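Long-range contact in annexin (Schistosoma mansoni, PDB 4MDU), which binds acidic phospholipid membranes in a calcium-dependent manner, aggregates liposomes and takes part in host-parasite interaction: residues 6-18 with 136-148. Numbering follows the deposited sequence.
Sequences ISEFGITRSLIHS and TTLWNDEMKAVAD. Unlike the reference sequence in segment 6-18: Glu8 (reference Gly).
Arg13, Ser14 and His17 gather round the buried carboxylate of Glu142. Arg13 NE forms a salt bridge to Glu142 OE2 at 2.9 Å. It comes from above the carboxylate plane, and the guanidinium and carboxylate planes are 75° apart. Ser14 N reaches Glu142 OE2 from the opposite face at 2.8 Å, in a nearly straight bond. His17 lies almost coplanar with the carboxylate. His17 NE2 gives a 2.7 Å bond to the syn lone pair of Glu142 OE1. Trp139 N takes the anti lone pair of Glu142 OE1 at 2.9 Å. Four donors grip the group, with a weak fifth bond from Arg13 NH2 to OE1, and probably favour its charged form. Glu142 runs extended beyond CG (chi2 167°), which carries the carboxylate out to the loop. Arg13 NH2 adds a weak bond to Thr137 O. A water links Arg13 NH1 to Thr137 OG1, itself also hydrogen-bonded to Ile134 O.

Phe9 CE2 lies over one face of the Arg13 guanidinium, toward its rim. Glu142 CG lies over one Phe9 ring face as a CH-pi contact, and Ala145 CB meets the edge, 3.7 Å from Phe9 CE1. Ile16 CD1 sits over the five-membered ring of Trp139. The looser, exposed side is at Glu8, which differs from the reference sequence; Glu8 touches Ala145 CB through its backbone O, at 3.6 Å, and its CB. Glu142 takes up the backbone N-H of the N-cap residue Trp139, as in one half of a capping box, and the same carboxylate holds the N-terminal tail to annexin repeat 2.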
loop_
_atom_site.group_PDB
_atom_site.type_symbol
_atom_site.label_atom_id
_atom_site.label_comp_id
_atom_site.label_asym_id
_atom_site.label_seq_id
_atom_site.Cartn_x
_atom_site.Cartn_y
_atom_site.Cartn_z
ATOM N N ILE B 6 15.894 31.301 -12.850
ATOM C CA ILE B 6 16.437 30.183 -13.624
ATOM C C ILE B 6 15.868 28.841 -13.164
ATOM O O ILE B 6 14.944 28.307 -13.781
ATOM C CB ILE B 6 17.968 30.140 -13.550
ATOM C CG1 ILE B 6 18.467 31.051 -12.425
ATOM C CG2 ILE B 6 18.577 30.561 -14.883
ATOM C CD1 ILE B 6 17.958 30.683 -11.050
ATOM N N SER B 7 16.430 28.296 -12.089
ATOM C CA SER B 7 15.871 27.113 -11.440
ATOM C C SER B 7 15.982 27.222 -9.920
ATOM O O SER B 7 17.031 27.601 -9.403
ATOM C CB SER B 7 16.579 25.840 -11.898
ATOM O OG SER B 7 16.248 24.764 -11.033
ATOM N N GLU B 8 14.909 26.874 -9.214
ATOM C CA GLU B 8 14.902 26.920 -7.763
ATOM C C GLU B 8 15.724 25.781 -7.183
ATOM O O GLU B 8 15.970 25.737 -5.972
ATOM C CB GLU B 8 13.474 26.892 -7.216
ATOM C CG GLU B 8 12.632 28.066 -7.700
ATOM C CD GLU B 8 13.293 29.425 -7.436
ATOM O OE1 GLU B 8 14.161 29.523 -6.534
ATOM O OE2 GLU B 8 12.947 30.398 -8.143
ATOM N N PHE B 9 16.167 24.874 -8.053
ATOM C CA PHE B 9 17.054 23.798 -7.631
ATOM C C PHE B 9 18.527 24.161 -7.812
ATOM O O PHE B 9 19.403 23.559 -7.188
ATOM C CB PHE B 9 16.746 22.504 -8.388
ATOM C CG PHE B 9 15.789 21.590 -7.665
ATOM C CD1 PHE B 9 15.049 22.053 -6.589
ATOM C CD2 PHE B 9 15.641 20.264 -8.055
ATOM C CE1 PHE B 9 14.171 21.225 -5.922
ATOM C CE2 PHE B 9 14.766 19.424 -7.380
ATOM C CZ PHE B 9 14.027 19.915 -6.307
ATOM N N GLY B 10 18.801 25.137 -8.671
ATOM C CA GLY B 10 20.177 25.437 -9.030
ATOM C C GLY B 10 20.735 24.488 -10.086
ATOM O O GLY B 10 20.070 23.537 -10.489
ATOM N N ILE B 11 21.968 24.745 -10.515
ATOM C CA ILE B 11 22.568 24.028 -11.637
ATOM C C ILE B 11 22.397 22.519 -11.556
ATOM O O ILE B 11 22.283 21.845 -12.587
ATOM C CB ILE B 11 24.068 24.348 -11.804
ATOM C CG1 ILE B 11 24.275 25.833 -12.112
ATOM C CG2 ILE B 11 24.659 23.513 -12.924
ATOM C CD1 ILE B 11 24.182 26.742 -10.902
ATOM N N THR B 12 22.374 21.985 -10.341
ATOM C CA THR B 12 22.216 20.546 -10.166
ATOM C C THR B 12 21.284 20.175 -9.021
ATOM O O THR B 12 20.897 21.015 -8.212
ATOM C CB THR B 12 23.562 19.855 -9.900
ATOM O OG1 THR B 12 24.056 20.240 -8.608
ATOM C CG2 THR B 12 24.577 20.223 -10.964
ATOM N N ARG B 13 20.924 18.900 -8.976
ATOM C CA ARG B 13 20.337 18.323 -7.782
ATOM C C ARG B 13 21.445 18.360 -6.747
ATOM O O ARG B 13 22.623 18.443 -7.093
ATOM C CB ARG B 13 19.920 16.877 -8.039
ATOM C CG ARG B 13 18.779 16.717 -9.047
ATOM C CD ARG B 13 17.485 17.259 -8.484
ATOM N NE ARG B 13 17.219 16.726 -7.145
ATOM C CZ ARG B 13 16.289 15.813 -6.867
ATOM N NH1 ARG B 13 15.527 15.307 -7.843
ATOM N NH2 ARG B 13 16.120 15.398 -5.615
ATOM N N SER B 14 21.083 18.284 -5.481
ATOM C CA SER B 14 22.074 18.442 -4.430
ATOM C C SER B 14 23.112 17.319 -4.484
ATOM O O SER B 14 22.752 16.163 -4.703
ATOM C CB SER B 14 21.389 18.464 -3.068
ATOM O OG SER B 14 22.191 17.768 -2.128
ATOM N N LEU B 15 24.385 17.650 -4.255
ATOM C CA LEU B 15 25.469 16.661 -4.318
ATOM C C LEU B 15 25.328 15.544 -3.294
ATOM O O LEU B 15 25.966 14.491 -3.403
ATOM C CB LEU B 15 26.837 17.319 -4.151
ATOM C CG LEU B 15 27.759 17.159 -5.354
ATOM C CD1 LEU B 15 27.198 17.978 -6.511
ATOM C CD2 LEU B 15 29.168 17.613 -4.999
ATOM N N ILE B 16 24.492 15.768 -2.292
ATOM C CA ILE B 16 24.278 14.746 -1.292
ATOM C C ILE B 16 23.734 13.434 -1.901
ATOM O O ILE B 16 23.923 12.358 -1.325
ATOM C CB ILE B 16 23.353 15.258 -0.191
ATOM C CG1 ILE B 16 23.560 14.444 1.083
ATOM C CG2 ILE B 16 21.907 15.219 -0.662
ATOM C CD1 ILE B 16 23.322 15.240 2.339
ATOM N N HIS B 17 23.087 13.521 -3.064
ATOM C CA HIS B 17 22.591 12.320 -3.779
ATOM C C HIS B 17 23.634 11.671 -4.692
ATOM O O HIS B 17 23.378 10.625 -5.286
ATOM C CB HIS B 17 21.375 12.645 -4.660
ATOM C CG HIS B 17 20.268 13.352 -3.942
ATOM N ND1 HIS B 17 19.424 12.713 -3.060
ATOM C CD2 HIS B 17 19.853 14.641 -3.995
ATOM C CE1 HIS B 17 18.540 13.578 -2.598
ATOM N NE2 HIS B 17 18.783 14.758 -3.143
ATOM N N SER B 18 24.800 12.294 -4.800
ATOM C CA SER B 18 25.697 12.042 -5.913
ATOM C C SER B 18 26.639 10.867 -5.746
ATOM O O SER B 18 27.187 10.377 -6.728
ATOM C CB SER B 18 26.517 13.295 -6.202
ATOM O OG SER B 18 25.828 14.152 -7.085
ATOM N N THR B 136 10.984 10.987 -0.067
ATOM C CA THR B 136 12.204 10.202 0.099
ATOM C C THR B 136 13.380 10.807 -0.663
ATOM O O THR B 136 14.504 10.830 -0.162
ATOM C CB THR B 136 11.992 8.750 -0.361
ATOM O OG1 THR B 136 11.192 8.069 0.611
ATOM C CG2 THR B 136 13.301 8.040 -0.497
ATOM N N THR B 137 13.112 11.322 -1.863
ATOM C CA THR B 137 14.185 11.756 -2.754
ATOM C C THR B 137 14.586 13.231 -2.629
ATOM O O THR B 137 15.404 13.717 -3.410
ATOM C CB THR B 137 13.823 11.490 -4.229
ATOM O OG1 THR B 137 12.752 12.365 -4.608
ATOM C CG2 THR B 137 13.382 10.049 -4.412
ATOM N N LEU B 138 14.038 13.947 -1.654
ATOM C CA LEU B 138 14.371 15.367 -1.527
ATOM C C LEU B 138 15.179 15.648 -0.276
ATOM O O LEU B 138 14.758 15.308 0.836
ATOM C CB LEU B 138 13.106 16.234 -1.515
ATOM C CG LEU B 138 12.242 16.174 -2.780
ATOM C CD1 LEU B 138 10.893 16.840 -2.538
ATOM C CD2 LEU B 138 12.969 16.814 -3.965
ATOM N N TRP B 139 16.327 16.290 -0.440
ATOM C CA TRP B 139 17.028 16.776 0.742
ATOM C C TRP B 139 16.547 18.183 1.120
ATOM O O TRP B 139 15.667 18.752 0.464
ATOM C CB TRP B 139 18.551 16.688 0.599
ATOM C CG TRP B 139 19.170 16.237 1.889
ATOM C CD1 TRP B 139 19.872 17.008 2.784
ATOM C CD2 TRP B 139 19.098 14.918 2.463
ATOM N NE1 TRP B 139 20.255 16.241 3.860
ATOM C CE2 TRP B 139 19.787 14.960 3.692
ATOM C CE3 TRP B 139 18.534 13.705 2.048
ATOM C CZ2 TRP B 139 19.931 13.836 4.506
ATOM C CZ3 TRP B 139 18.678 12.586 2.865
ATOM C CH2 TRP B 139 19.370 12.664 4.080
ATOM N N ASN B 140 17.111 18.731 2.189
ATOM C CA ASN B 140 16.554 19.922 2.821
ATOM C C ASN B 140 16.217 21.086 1.887
ATOM O O ASN B 140 15.087 21.589 1.884
ATOM C CB ASN B 140 17.460 20.386 3.976
ATOM C CG ASN B 140 17.472 19.399 5.130
ATOM O OD1 ASN B 140 16.530 18.613 5.296
ATOM N ND2 ASN B 140 18.544 19.422 5.929
ATOM N N ASP B 141 17.204 21.530 1.123
ATOM C CA ASP B 141 17.030 22.667 0.231
ATOM C C ASP B 141 16.062 22.377 -0.919
ATOM O O ASP B 141 15.305 23.249 -1.344
ATOM C CB ASP B 141 18.384 23.104 -0.305
ATOM C CG ASP B 141 19.234 23.759 0.774
ATOM O OD1 ASP B 141 18.634 24.372 1.666
ATOM O OD2 ASP B 141 20.472 23.657 0.741
ATOM N N GLU B 142 16.094 21.147 -1.416
ATOM C CA GLU B 142 15.191 20.736 -2.483
ATOM C C GLU B 142 13.773 20.752 -1.959
ATOM O O GLU B 142 12.865 21.249 -2.621
ATOM C CB GLU B 142 15.592 19.347 -2.984
ATOM C CG GLU B 142 17.007 19.377 -3.565
ATOM C CD GLU B 142 17.614 18.000 -3.801
ATOM O OE1 GLU B 142 17.309 17.065 -3.032
ATOM O OE2 GLU B 142 18.414 17.864 -4.757
ATOM N N MET B 143 13.606 20.242 -0.742
ATOM C CA MET B 143 12.298 20.144 -0.116
ATOM C C MET B 143 11.670 21.524 0.029
ATOM O O MET B 143 10.468 21.701 -0.247
ATOM C CB MET B 143 12.421 19.452 1.252
ATOM C CG MET B 143 11.111 19.272 1.978
ATOM S SD MET B 143 10.080 17.956 1.295
ATOM C CE MET B 143 8.486 18.735 1.424
ATOM N N LYS B 144 12.487 22.497 0.451
ATOM C CA LYS B 144 12.025 23.878 0.642
ATOM C C LYS B 144 11.657 24.493 -0.699
ATOM O O LYS B 144 10.673 25.225 -0.802
ATOM C CB LYS B 144 13.087 24.750 1.352
ATOM C CG LYS B 144 13.400 24.314 2.784
ATOM C CD LYS B 144 14.541 25.128 3.391
ATOM C CE LYS B 144 14.945 24.612 4.762
ATOM N NZ LYS B 144 15.925 25.531 5.449
ATOM N N ALA B 145 12.455 24.209 -1.726
ATOM C CA ALA B 145 12.109 24.655 -3.078
ATOM C C ALA B 145 10.785 24.049 -3.543
ATOM O O ALA B 145 9.999 24.710 -4.223
ATOM C CB ALA B 145 13.217 24.334 -4.065
ATOM N N VAL B 146 10.532 22.793 -3.180
ATOM C CA VAL B 146 9.272 22.175 -3.568
ATOM C C VAL B 146 8.115 22.773 -2.766
ATOM O O VAL B 146 7.033 23.036 -3.306
ATOM C CB VAL B 146 9.283 20.643 -3.384
ATOM C CG1 VAL B 146 7.897 20.090 -3.648
ATOM C CG2 VAL B 146 10.302 19.994 -4.309
ATOM N N ALA B 147 8.342 22.987 -1.474
ATOM C CA ALA B 147 7.341 23.638 -0.644
ATOM C C ALA B 147 6.982 25.001 -1.240
ATOM O O ALA B 147 5.814 25.364 -1.322
ATOM C CB ALA B 147 7.834 23.776 0.801
ATOM N N ASP B 148 7.984 25.754 -1.678
ATOM C CA ASP B 148 7.699 27.062 -2.238
ATOM C C ASP B 148 6.885 26.911 -3.494
ATOM O O ASP B 148 5.891 27.603 -3.690
ATOM C CB ASP B 148 8.979 27.830 -2.539
ATOM C CG ASP B 148 9.635 28.371 -1.280
ATOM O OD1 ASP B 148 8.955 28.399 -0.221
ATOM O OD2 ASP B 148 10.823 28.762 -1.355
HETATM O O HOH W 1 13.575 13.663 -6.939
#